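Local coordinates for bifunctional protein FolD (Thermus thermophilus, PDB 6V6Y) that binds NADP and probably oxidises 5,10-methylenetetrahydrofolate to the methenyl form, then hydrolyses that to 10-formyltetrahydrofolate, at residues 76-79 and 80-84; 136-139 and 140-144; 260-263 and 264-268. All blocks are in the same frame, centred on the assembly; numbering follows the deposited sequence.

Contact 1 (76-79 and 80-84); sequences LERI and AALNA
The guanidinium group of Arg-78 lies across the side chain of Leu-82, one turn later in the helix. Methyl CD2 of Leu-82 sits under the centre of one guanidinium face, 3.6 Å from CZ of Arg-78, while CB of Ala-81 approaches NH1 of Arg-78 obliquely at 4.0 Å. With CG turned away from the backbone N (chi1 -177°) and a bend at chi2, the Arg-78 chain runs forward along the helix and lays its flat end on the leucine methyl. From there NH2 forms a salt bridge with Glu-64 on strand 60-66. Replacing Arg-78 by an alanine removes the flat cover over Leu-82 CD2 and would probably leave the Glu-64 carboxylate without its arginine mate. The second flat group, the amide of Asn-83, lies alongside Ile-79, and both side chains point the same way. Its ND2 stands 3.8 Å from CG2 of Ile-79, but its polar ends are satisfied further off: OD1 accepts from the backbone N of His-111 and ND2 donates to O of Ala-109, which fixes the amide rotation. The backbone beneath is regular alpha-helix, with Leu-82 N donating to Arg-78 O at 2.8 Å and Asn-83 N to Ile-79 O at 2.7 Å. Ile-79 and Leu-82 are buried, both meeting Ile-35 on strand 31-37, whereas Ala-80 and Ala-81 are exposed. Such an amphipathic helix is typical of a beta-alpha-beta crossover; here helix 72-84 connects parallel strands 60-66 and 90-93 of the catalytic domain and covers the strand between them.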
loop_
_atom_site.group_PDB
_atom_site.type_symbol
_atom_site.label_atom_id
_atom_site.label_comp_id
_atom_site.label_asym_id
_atom_site.label_seq_id
_atom_site.Cartn_x
_atom_site.Cartn_y
_atom_site.Cartn_z
ATOM N N LEU A 76 -17.871 11.318 -16.568
ATOM C CA LEU A 76 -18.277 11.231 -15.170
ATOM C C LEU A 76 -19.786 11.088 -15.040
ATOM O O LEU A 76 -20.273 10.374 -14.153
ATOM C CB LEU A 76 -17.794 12.465 -14.396
ATOM C CG LEU A 76 -16.285 12.613 -14.229
ATOM C CD1 LEU A 76 -15.921 13.995 -13.694
ATOM C CD2 LEU A 76 -15.755 11.518 -13.325
ATOM N N GLU A 77 -20.547 11.779 -15.892
ATOM C CA GLU A 77 -21.997 11.590 -15.903
ATOM C C GLU A 77 -22.356 10.141 -16.233
ATOM O O GLU A 77 -23.189 9.520 -15.555
ATOM C CB GLU A 77 -22.637 12.555 -16.901
ATOM C CG GLU A 77 -24.113 12.845 -16.653
ATOM C CD GLU A 77 -24.741 13.665 -17.779
ATOM O OE1 GLU A 77 -25.882 13.337 -18.181
ATOM O OE2 GLU A 77 -24.090 14.630 -18.256
ATOM N N ARG A 78 -21.725 9.579 -17.268
ATOM C CA ARG A 78 -22.038 8.204 -17.645
ATOM C C ARG A 78 -21.746 7.242 -16.503
ATOM O O ARG A 78 -22.577 6.383 -16.175
ATOM C CB ARG A 78 -21.264 7.793 -18.886
ATOM C CG ARG A 78 -21.619 6.387 -19.355
ATOM C CD ARG A 78 -23.146 6.186 -19.423
ATOM N NE ARG A 78 -23.529 4.884 -19.983
ATOM C CZ ARG A 78 -24.776 4.412 -19.959
ATOM N NH1 ARG A 78 -25.739 5.138 -19.403
ATOM N NH2 ARG A 78 -25.065 3.222 -20.480
ATOM N N ILE A 79 -20.568 7.381 -15.878
ATOM C CA ILE A 79 -20.210 6.533 -14.742
ATOM C C ILE A 79 -21.226 6.669 -13.613
ATOM O O ILE A 79 -21.622 5.673 -12.994
ATOM C CB ILE A 79 -18.781 6.859 -14.260
ATOM C CG1 ILE A 79 -17.763 6.429 -15.316
ATOM C CG2 ILE A 79 -18.502 6.189 -12.914
ATOM C CD1 ILE A 79 -16.440 7.113 -15.191
ATOM N N ALA A 80 -21.654 7.901 -13.308
ATOM C CA ALA A 80 -22.663 8.082 -12.266
ATOM C C ALA A 80 -23.959 7.373 -12.641
ATOM O O ALA A 80 -24.584 6.712 -11.799
ATOM C CB ALA A 80 -22.920 9.568 -12.022
ATOM N N ALA A 81 -24.365 7.484 -13.908
ATOM C CA ALA A 81 -25.531 6.744 -14.385
ATOM C C ALA A 81 -25.352 5.244 -14.176
ATOM O O ALA A 81 -26.274 4.563 -13.712
ATOM C CB ALA A 81 -25.773 7.055 -15.861
ATOM N N LEU A 82 -24.158 4.713 -14.496
ATOM C CA LEU A 82 -23.912 3.282 -14.314
ATOM C C LEU A 82 -23.798 2.901 -12.840
ATOM O O LEU A 82 -24.183 1.785 -12.463
ATOM C CB LEU A 82 -22.653 2.861 -15.074
ATOM C CG LEU A 82 -22.638 3.033 -16.588
ATOM C CD1 LEU A 82 -21.283 2.628 -17.175
ATOM C CD2 LEU A 82 -23.773 2.231 -17.231
ATOM N N ASN A 83 -23.261 3.792 -11.994
ATOM C CA ASN A 83 -23.241 3.525 -10.553
ATOM C C ASN A 83 -24.645 3.302 -10.016
ATOM O O ASN A 83 -24.873 2.408 -9.191
ATOM C CB ASN A 83 -22.592 4.682 -9.788
ATOM C CG ASN A 83 -21.076 4.675 -9.865
ATOM O OD1 ASN A 83 -20.439 3.631 -10.086
ATOM N ND2 ASN A 83 -20.487 5.852 -9.687
ATOM N N ALA A 84 -25.605 4.115 -10.467
ATOM C CA ALA A 84 -26.979 3.992 -9.990
ATOM C C ALA A 84 -27.761 2.887 -10.694
ATOM O O ALA A 84 -28.773 2.423 -10.150
ATOM C CB ALA A 84 -27.708 5.329 -10.152
#

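Contact 2 (136-139 and 140-144); sequences PCTP and LGVVR
Leu-140 folds its side chain back over the carbonyl oxygen of Pro-136, the N-cap residue of helix 137-148. CG stands beside its own backbone N (chi1 -76°), which brings it to 3.3 Å from Pro-136 O and lets CD1 follow at 3.5 Å from the same oxygen. That oxygen also accepts a nearly straight hydrogen bond from Leu-140 N (3.2 Å, 166° at the hydrogen), so donor and branched side chain meet it together. Val-142 repeats the pattern on another side of the helix: its CG2 rests 3.4 Å from Thr-138 O, the acceptor for Val-142 N, and meets CG2 of Thr-138 loosely at 4.3 Å. Val-143 does likewise, placing CG2 3.5 Å from Pro-139 O. The ring of Pro-139 is directed away from the following turn and packs on Pro-170 and Leu-174 of helix 168-177. Gly-141 brings only backbone to this turn, donating from N to Cys-137 O at 2.9 Å. The Thr-138 hydroxyl is hydrogen-bonded to Thr-261 OG1 and more weakly to the nicotinamide carboxamide oxygen O7N of NADP, and NH2 of Arg-144 forms a salt bridge with Glu-18. The turn is held by main-chain bonds flanked by aliphatic groups, and Pro-139, in the first turn, costs the helix no bond, because an N-H there would have no acceptor one turn back; the polar ends pair outside it.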
loop_
_atom_site.group_PDB
_atom_site.type_symbol
_atom_site.label_atom_id
_atom_site.label_comp_id
_atom_site.label_asym_id
_atom_site.label_seq_id
_atom_site.Cartn_x
_atom_site.Cartn_y
_atom_site.Cartn_z
ATOM N N PRO A 136 -6.638 -5.314 -7.707
ATOM C CA PRO A 136 -6.302 -5.264 -9.140
ATOM C C PRO A 136 -6.042 -6.649 -9.738
ATOM O O PRO A 136 -5.589 -7.582 -9.066
ATOM C CB PRO A 136 -5.051 -4.378 -9.174
ATOM C CG PRO A 136 -5.216 -3.473 -7.908
ATOM C CD PRO A 136 -5.725 -4.467 -6.902
ATOM N N CYS A 137 -6.354 -6.777 -11.028
ATOM C CA CYS A 137 -6.518 -8.099 -11.631
ATOM C C CYS A 137 -5.188 -8.766 -11.942
ATOM O O CYS A 137 -5.054 -9.979 -11.766
ATOM C CB CYS A 137 -7.340 -8.005 -12.915
ATOM S SG CYS A 137 -8.995 -7.421 -12.664
ATOM N N THR A 138 -4.214 -8.020 -12.460
ATOM C CA THR A 138 -2.930 -8.664 -12.736
ATOM C C THR A 138 -2.268 -9.144 -11.458
ATOM O O THR A 138 -1.847 -10.311 -11.411
ATOM C CB THR A 138 -2.020 -7.727 -13.530
ATOM O OG1 THR A 138 -2.672 -7.365 -14.749
ATOM C CG2 THR A 138 -0.693 -8.417 -13.844
ATOM N N PRO A 139 -2.164 -8.344 -10.392
ATOM C CA PRO A 139 -1.588 -8.896 -9.155
ATOM C C PRO A 139 -2.332 -10.121 -8.653
ATOM O O PRO A 139 -1.698 -11.121 -8.284
ATOM C CB PRO A 139 -1.680 -7.719 -8.161
ATOM C CG PRO A 139 -1.774 -6.496 -8.980
ATOM C CD PRO A 139 -2.438 -6.894 -10.283
ATOM N N LEU A 140 -3.666 -10.066 -8.601
ATOM C CA LEU A 140 -4.432 -11.250 -8.221
ATOM C C LEU A 140 -4.050 -12.430 -9.092
ATOM O O LEU A 140 -3.896 -13.553 -8.603
ATOM C CB LEU A 140 -5.936 -10.978 -8.341
ATOM C CG LEU A 140 -6.574 -10.132 -7.234
ATOM C CD1 LEU A 140 -7.976 -9.658 -7.648
ATOM C CD2 LEU A 140 -6.627 -10.901 -5.901
ATOM N N GLY A 141 -3.864 -12.183 -10.388
ATOM C CA GLY A 141 -3.564 -13.273 -11.295
ATOM C C GLY A 141 -2.176 -13.831 -11.066
ATOM O O GLY A 141 -1.949 -15.037 -11.200
ATOM N N VAL A 142 -1.229 -12.965 -10.703
ATOM C CA VAL A 142 0.126 -13.425 -10.422
ATOM C C VAL A 142 0.147 -14.275 -9.159
ATOM O O VAL A 142 0.706 -15.374 -9.142
ATOM C CB VAL A 142 1.069 -12.218 -10.331
ATOM C CG1 VAL A 142 2.375 -12.603 -9.693
ATOM C CG2 VAL A 142 1.241 -11.622 -11.747
ATOM N N VAL A 143 -0.492 -13.800 -8.089
ATOM C CA VAL A 143 -0.553 -14.590 -6.858
ATOM C C VAL A 143 -1.234 -15.934 -7.124
ATOM O O VAL A 143 -0.699 -17.001 -6.793
ATOM C CB VAL A 143 -1.266 -13.798 -5.741
ATOM C CG1 VAL A 143 -1.449 -14.671 -4.517
ATOM C CG2 VAL A 143 -0.464 -12.547 -5.357
ATOM N N ARG A 144 -2.416 -15.903 -7.754
ATOM C CA ARG A 144 -3.143 -17.143 -8.014
ATOM C C ARG A 144 -2.331 -18.093 -8.880
ATOM O O ARG A 144 -2.279 -19.301 -8.610
ATOM C CB ARG A 144 -4.489 -16.841 -8.671
ATOM C CG ARG A 144 -5.194 -18.076 -9.219
ATOM C CD ARG A 144 -6.253 -18.595 -8.267
ATOM N NE ARG A 144 -6.755 -19.898 -8.692
ATOM C CZ ARG A 144 -7.999 -20.325 -8.497
ATOM N NH1 ARG A 144 -8.885 -19.538 -7.884
ATOM N NH2 ARG A 144 -8.361 -21.537 -8.925
#

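Contact 3 (260-263 and 264-268); sequences MTVA and MLMGN. With NAP (NADP nicotinamide-adenine-dinucleotide phosphate), chain B.
Met-260 and Met-264 meet through their ends, CE of the first lying 4.3 Å from SD of the second, and CE of Met-266 approaches CG1 of Val-262 at the same separation. These apolar pairs, which join successive turns of the helix, are loose van der Waals contacts. The closer approach is at the root of Met-264, where CG stands beside the backbone N (chi1 -50°) and is thereby pressed to 3.1 Å from Met-260 O; bends at chi2 and chi3 then place SD and CE in turn, with SD near Met-260 CE. Leu-265 packs its CB 3.4 Å from Val-262 O, while its side chain touches Cys-137 and Lys-50. Main-chain hydrogen bonds form the second kind of interaction. Met-264 N donates to Met-260 O at 3.0 Å, and Gly-267 N to Ala-263 O at 2.9 Å, each one link in the regular alpha-helical ladder. The third kind reaches the cofactor: Thr-261 OG1 donates to the carboxamide oxygen O7N of NADP over 2.7 Å, and its methyl CG2 lies 3.3 Å from the same oxygen. Thr-138 OG1 is a further hydrogen-bonding partner of that hydroxyl, which probably helps to fix how the carboxamide is turned, Thr-261 giving the stronger bond. Around the helix, Val-262 and Ala-263 meet Tyr-16 of helix 8-24, and Met-266 packs on Arg-53, Ala-54 and Leu-57 of helix 41-57. Helix 257-276 thus spans both domains, its early turns lining the nicotinamide end of the NADP pocket of the Rossmann-type domain and its flank packing on helices of the catalytic domain.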
loop_
_atom_site.group_PDB
_atom_site.type_symbol
_atom_site.label_atom_id
_atom_site.label_comp_id
_atom_site.label_asym_id
_atom_site.label_seq_id
_atom_site.Cartn_x
_atom_site.Cartn_y
_atom_site.Cartn_z
ATOM N N MET A 260 -4.201 -14.935 -16.974
ATOM C CA MET A 260 -4.639 -14.816 -15.583
ATOM C C MET A 260 -5.243 -13.446 -15.303
ATOM O O MET A 260 -6.177 -13.339 -14.506
ATOM C CB MET A 260 -3.474 -15.100 -14.635
ATOM C CG MET A 260 -3.003 -16.526 -14.706
ATOM S SD MET A 260 -4.289 -17.697 -14.314
ATOM C CE MET A 260 -4.706 -17.213 -12.666
ATOM N N THR A 261 -4.740 -12.394 -15.951
ATOM C CA THR A 261 -5.349 -11.080 -15.783
ATOM C C THR A 261 -6.811 -11.091 -16.218
ATOM O O THR A 261 -7.668 -10.489 -15.559
ATOM C CB THR A 261 -4.584 -10.020 -16.577
ATOM O OG1 THR A 261 -3.214 -9.971 -16.147
ATOM C CG2 THR A 261 -5.248 -8.626 -16.379
ATOM N N VAL A 262 -7.120 -11.760 -17.331
ATOM C CA VAL A 262 -8.510 -11.801 -17.792
ATOM C C VAL A 262 -9.363 -12.601 -16.815
ATOM O O VAL A 262 -10.460 -12.177 -16.425
ATOM C CB VAL A 262 -8.595 -12.380 -19.219
ATOM C CG1 VAL A 262 -10.050 -12.413 -19.686
ATOM C CG2 VAL A 262 -7.736 -11.562 -20.192
ATOM N N ALA A 263 -8.857 -13.764 -16.390
ATOM C CA ALA A 263 -9.623 -14.641 -15.509
ATOM C C ALA A 263 -10.007 -13.942 -14.209
ATOM O O ALA A 263 -11.134 -14.096 -13.719
ATOM C CB ALA A 263 -8.819 -15.913 -15.212
ATOM N N MET A 264 -9.078 -13.185 -13.618
ATOM C CA MET A 264 -9.389 -12.564 -12.339
ATOM C C MET A 264 -10.289 -11.351 -12.497
ATOM O O MET A 264 -10.977 -10.982 -11.539
ATOM C CB MET A 264 -8.102 -12.182 -11.592
ATOM C CG MET A 264 -7.088 -13.310 -11.500
ATOM S SD MET A 264 -7.706 -14.780 -10.677
ATOM C CE MET A 264 -8.164 -14.135 -9.108
ATOM N N LEU A 265 -10.303 -10.722 -13.676
ATOM C CA LEU A 265 -11.324 -9.714 -13.942
ATOM C C LEU A 265 -12.717 -10.345 -13.969
ATOM O O LEU A 265 -13.671 -9.788 -13.412
ATOM C CB LEU A 265 -11.021 -8.997 -15.258
ATOM C CG LEU A 265 -12.157 -8.121 -15.794
ATOM C CD1 LEU A 265 -12.464 -6.959 -14.836
ATOM C CD2 LEU A 265 -11.827 -7.622 -17.192
ATOM N N MET A 266 -12.853 -11.515 -14.598
ATOM C CA MET A 266 -14.139 -12.208 -14.548
ATOM C C MET A 266 -14.487 -12.564 -13.109
ATOM O O MET A 266 -15.646 -12.435 -12.688
ATOM C CB MET A 266 -14.113 -13.466 -15.432
ATOM C CG MET A 266 -13.817 -13.154 -16.886
ATOM S SD MET A 266 -14.974 -11.906 -17.402
ATOM C CE MET A 266 -13.978 -10.966 -18.524
ATOM N N GLY A 267 -13.481 -12.980 -12.328
ATOM C CA GLY A 267 -13.728 -13.300 -10.932
ATOM C C GLY A 267 -14.074 -12.077 -10.104
ATOM O O GLY A 267 -14.883 -12.151 -9.173
ATOM N N ASN A 268 -13.476 -10.931 -10.425
ATOM C CA ASN A 268 -13.838 -9.715 -9.700
ATOM C C ASN A 268 -15.244 -9.258 -10.073
ATOM O O ASN A 268 -15.916 -8.589 -9.273
ATOM C CB ASN A 268 -12.842 -8.592 -9.992
ATOM C CG ASN A 268 -11.704 -8.511 -8.984
ATOM O OD1 ASN A 268 -11.612 -9.296 -8.036
ATOM N ND2 ASN A 268 -10.821 -7.532 -9.190
HETATM P PA NAP B . 4.523 1.450 -15.701
HETATM O O1A NAP B . 4.228 1.848 -17.096
HETATM O O2A NAP B . 3.909 2.386 -14.734
HETATM O O5B NAP B . 6.116 1.351 -15.487
HETATM C C5B NAP B . 6.674 0.143 -15.022
HETATM C C4B NAP B . 7.730 0.401 -13.954
HETATM O O4B NAP B . 8.924 -0.279 -14.285
HETATM C C3B NAP B . 8.078 1.872 -13.799
HETATM O O3B NAP B . 7.422 2.384 -12.663
HETATM C C2B NAP B . 9.593 1.922 -13.663
HETATM O O2B NAP B . 10.012 2.341 -12.381
HETATM C C1B NAP B . 10.050 0.488 -13.907
HETATM N N9A NAP B . 11.091 0.450 -14.953
HETATM C C8A NAP B . 10.937 0.810 -16.267
HETATM N N7A NAP B . 12.119 0.637 -16.900
HETATM C C5A NAP B . 13.024 0.169 -16.013
HETATM C C6A NAP B . 14.365 -0.176 -16.136
HETATM N N6A NAP B . 14.980 -0.062 -17.309
HETATM N N1A NAP B . 15.055 -0.636 -15.033
HETATM C C2A NAP B . 14.409 -0.752 -13.820
HETATM N N3A NAP B . 13.076 -0.408 -13.706
HETATM C C4A NAP B . 12.393 0.050 -14.783
HETATM O O3 NAP B . 4.029 -0.060 -15.446
HETATM P PN NAP B . 2.805 -0.913 -16.051
HETATM O O1N NAP B . 1.671 0.007 -16.293
HETATM O O2N NAP B . 2.619 -2.118 -15.213
HETATM O O5D NAP B . 3.402 -1.368 -17.474
HETATM C C5D NAP B . 4.539 -2.201 -17.522
HETATM C C4D NAP B . 4.357 -3.293 -18.567
HETATM O O4D NAP B . 3.474 -4.297 -18.097
HETATM C C3D NAP B . 3.761 -2.725 -19.846
HETATM O O3D NAP B . 4.597 -3.030 -20.937
HETATM C C2D NAP B . 2.431 -3.426 -20.010
HETATM O O2D NAP B . 2.254 -3.831 -21.346
HETATM C C1D NAP B . 2.544 -4.639 -19.106
HETATM N N1N NAP B . 1.230 -4.985 -18.533
HETATM C C2N NAP B . 0.705 -6.219 -18.782
HETATM C C3N NAP B . -0.532 -6.573 -18.260
HETATM C C7N NAP B . -1.047 -7.968 -18.450
HETATM O O7N NAP B . -2.348 -8.284 -18.014
HETATM N N7N NAP B . -0.257 -8.873 -19.024
HETATM C C4N NAP B . -1.234 -5.667 -17.475
HETATM C C5N NAP B . -0.688 -4.414 -17.227
HETATM C C6N NAP B . 0.551 -4.082 -17.764
HETATM P P2B NAP B . 9.911 3.883 -11.918
HETATM O O1X NAP B . 8.491 4.196 -11.509
HETATM O O2X NAP B . 10.828 4.088 -10.735
HETATM O O3X NAP B . 10.324 4.789 -13.053
#

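All three contacts lie along one helix each, between residues about a turn apart, but their settings differ. Contact 1 lies at the periphery of the catalytic domain, about 24 Å between its centre and that of the chain, and combines a buried aliphatic side with charged and amide ends. Contacts 2 and 3 lie near the middle, their centres 8 Å apart, and touch directly: Cys-137 SG packs 3.5 Å from Leu-265 CA, and CG of Met-264 comes 3.5 Å from CA of Gly-141. They share the nicotinamide site, whereas contact 1 touches neither. Contact 2 is the more fully buried; contact 3, richer in methionine, also faces the catalytic-domain helices.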